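Calcium-binding EF hand family protein (PDB 6YIG) binds calcium through an EF-hand in this N-terminal EH domain and probably serves as an adaptor of the endocytic TPLATE complex in Arabidopsis. Local coordinates at residues Q65-Y68 / N69-R72. Numbering follows the deposited sequence. Where two conformers were deposited one is given.
Sequences QNFY and NSLR
Within helix 64-78 of the EH domain, Phe67 and Leu71 pack one turn apart on the buried side. Leu71 CG lies over one face of the Phe67 ring, offset toward its rim, in a CH-pi contact 4.2 Å from the centroid, while Leu71 CD1 reaches Phe67 CE2 at 3.6 Å. With CG anti to the backbone N (chi1 -176°), Phe67 carries its ring toward Leu71, whose side chain it crosses at a slant. Leu71 N donates to Phe67 O at 2.9 Å; in one of the two deposited Ser70 conformers, OG, with chi1 79°, also donates to Phe67 O at 2.8 Å, in the carbonyl plane on a lone pair. This helix follows the sodium-binding loop, in the second half of the paired EF-hands of an EH domain. Phe67 meets Phe36 of helix 30-37 edge-to-face, and its side chain lies about 7 Å from that of the calcium ligand Glu32. Replaced by an alanine, Phe67 would probably leave a gap beside Phe36 and Leu71 CG without its aromatic partner. On the side facing helix 12-20, Arg72 NH1 folds back to 3.5 Å from Tyr68 CB and gives a weak hydrogen bond to Asn69 OD1; Phe13 of that helix receives the guanidinium as a cation-pi partner and also meets the Tyr68 ring. Asn66 ND2 and Asn69 ND2 both donate to one water, each at 2.8 Å, which bridges the two amides.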
ATOM      1  N   GLN A  65       5.873   5.846  -4.741  1.00 15.99           N
ATOM      2  CA  GLN A  65       4.550   6.455  -4.738  1.00 14.42           C
ATOM      3  C   GLN A  65       3.477   5.381  -4.795  1.00 13.78           C
ATOM      4  O   GLN A  65       2.480   5.436  -4.062  1.00 15.36           O
ATOM      5  CB  GLN A  65       4.425   7.414  -5.923  1.00 17.96           C
ATOM      6  CG  GLN A  65       3.071   8.038  -6.061  1.00 23.67           C
ATOM      7  CD  GLN A  65       2.861   8.651  -7.435  1.00 35.32           C
ATOM      8  OE1 GLN A  65       2.544   7.949  -8.404  1.00 39.07           O
ATOM      9  NE2 GLN A  65       3.043   9.963  -7.528  1.00 34.31           N
ATOM     10  N   ASN A  66       3.648   4.409  -5.701  1.00 13.56           N
ATOM     11  CA  ASN A  66       2.635   3.365  -5.867  1.00 13.55           C
ATOM     12  C   ASN A  66       2.480   2.553  -4.581  1.00 12.90           C
ATOM     13  O   ASN A  66       1.371   2.127  -4.208  1.00 12.34           O
ATOM     14  CB  ASN A  66       3.014   2.364  -6.973  1.00 17.86           C
ATOM     15  CG  ASN A  66       3.229   2.956  -8.354  1.00 26.61           C
ATOM     16  OD1 ASN A  66       4.023   2.392  -9.126  1.00 29.92           O
ATOM     17  ND2 ASN A  66       2.495   4.004  -8.714  1.00 20.52           N
ATOM     18  N   PHE A  67       3.609   2.219  -3.956  1.00 12.21           N
ATOM     19  CA  PHE A  67       3.573   1.423  -2.742  1.00 10.39           C
ATOM     20  C   PHE A  67       2.973   2.214  -1.595  1.00 10.98           C
ATOM     21  O   PHE A  67       2.173   1.674  -0.819  1.00 10.95           O
ATOM     22  CB  PHE A  67       4.963   0.915  -2.371  1.00 11.04           C
ATOM     23  CG  PHE A  67       4.966   0.001  -1.179  1.00 11.88           C
ATOM     24  CD1 PHE A  67       4.407  -1.254  -1.255  1.00 12.63           C
ATOM     25  CD2 PHE A  67       5.497   0.410   0.022  1.00 14.28           C
ATOM     26  CE1 PHE A  67       4.397  -2.094  -0.133  1.00 14.09           C
ATOM     27  CE2 PHE A  67       5.487  -0.421   1.136  1.00 15.91           C
ATOM     28  CZ  PHE A  67       4.955  -1.672   1.046  1.00 14.29           C
ATOM     29  N   TYR A  68       3.330   3.491  -1.472  1.00 11.46           N
ATOM     30  CA  TYR A  68       2.696   4.292  -0.434  1.00 12.10           C
ATOM     31  C   TYR A  68       1.192   4.351  -0.661  1.00 13.02           C
ATOM     32  O   TYR A  68       0.407   4.296   0.294  1.00 13.08           O
ATOM     33  CB  TYR A  68       3.276   5.696  -0.375  1.00 12.78           C
ATOM     34  CG  TYR A  68       4.682   5.882   0.166  1.00 13.49           C
ATOM     35  CD1 TYR A  68       5.562   4.827   0.352  1.00 13.86           C
ATOM     36  CD2 TYR A  68       5.131   7.157   0.429  1.00 13.20           C
ATOM     37  CE1 TYR A  68       6.851   5.052   0.787  1.00 13.92           C
ATOM     38  CE2 TYR A  68       6.405   7.393   0.869  1.00 15.86           C
ATOM     39  CZ  TYR A  68       7.260   6.323   1.063  1.00 14.85           C
ATOM     40  OH  TYR A  68       8.544   6.608   1.516  1.00 18.14           O
ATOM     41  N   ASN A  69       0.762   4.459  -1.920  1.00 12.26           N
ATOM     42  CA  ASN A  69      -0.668   4.436  -2.192  1.00 11.94           C
ATOM     43  C   ASN A  69      -1.286   3.088  -1.832  1.00 13.11           C
ATOM     44  O   ASN A  69      -2.402   3.033  -1.301  1.00 12.23           O
ATOM     45  CB  ASN A  69      -0.959   4.771  -3.650  1.00 13.48           C
ATOM     46  CG  ASN A  69      -0.820   6.254  -3.949  1.00 14.77           C
ATOM     47  OD1 ASN A  69      -0.967   7.099  -3.073  1.00 17.92           O
ATOM     48  ND2 ASN A  69      -0.545   6.572  -5.190  1.00 17.09           N
ATOM     49  N   SER A  70      -0.575   1.985  -2.080  0.59 10.13           N
ATOM     50  CA  SER A  70      -1.128   0.695  -1.655  0.59 11.20           C
ATOM     51  C   SER A  70      -1.235   0.624  -0.137  0.59 12.34           C
ATOM     52  O   SER A  70      -2.159   0.000   0.387  0.59 12.20           O
ATOM     53  CB  SER A  70      -0.300  -0.475  -2.189  0.59 11.47           C
ATOM     54  OG  SER A  70       0.898  -0.708  -1.453  0.59 12.67           O
ATOM     55  N   LEU A  71      -0.300   1.241   0.579  1.00 11.62           N
ATOM     56  CA  LEU A  71      -0.377   1.300   2.041  1.00 11.83           C
ATOM     57  C   LEU A  71      -1.592   2.106   2.491  1.00 11.43           C
ATOM     58  O   LEU A  71      -2.287   1.730   3.451  1.00 12.11           O
ATOM     59  CB  LEU A  71       0.911   1.919   2.598  1.00 13.01           C
ATOM     60  CG  LEU A  71       2.165   1.032   2.522  1.00 12.50           C
ATOM     61  CD1 LEU A  71       3.396   1.893   2.882  1.00 14.68           C
ATOM     62  CD2 LEU A  71       2.071  -0.214   3.372  1.00 13.60           C
ATOM     63  N   ARG A  72      -1.868   3.228   1.809  1.00 12.52           N
ATOM     64  CA  ARG A  72      -3.031   4.038   2.143  1.00 11.39           C
ATOM     65  C   ARG A  72      -4.317   3.263   1.918  1.00 10.39           C
ATOM     66  O   ARG A  72      -5.237   3.326   2.735  1.00 11.78           O
ATOM     67  CB  ARG A  72      -3.044   5.330   1.322  1.00 11.47           C
ATOM     68  CG  ARG A  72      -1.921   6.271   1.650  1.00 14.30           C
ATOM     69  CD  ARG A  72      -1.932   7.540   0.788  1.00 13.82           C
ATOM     70  NE  ARG A  72      -0.832   8.408   1.214  1.00 16.76           N
ATOM     71  CZ  ARG A  72       0.338   8.516   0.585  1.00 16.31           C
ATOM     72  NH1 ARG A  72       0.576   7.885  -0.549  1.00 14.50           N
ATOM     73  NH2 ARG A  72       1.279   9.278   1.102  1.00 19.47           N
TER
HETATM   74  O   HOH W   1       0.245   4.995  -7.403  1.00 39.39           O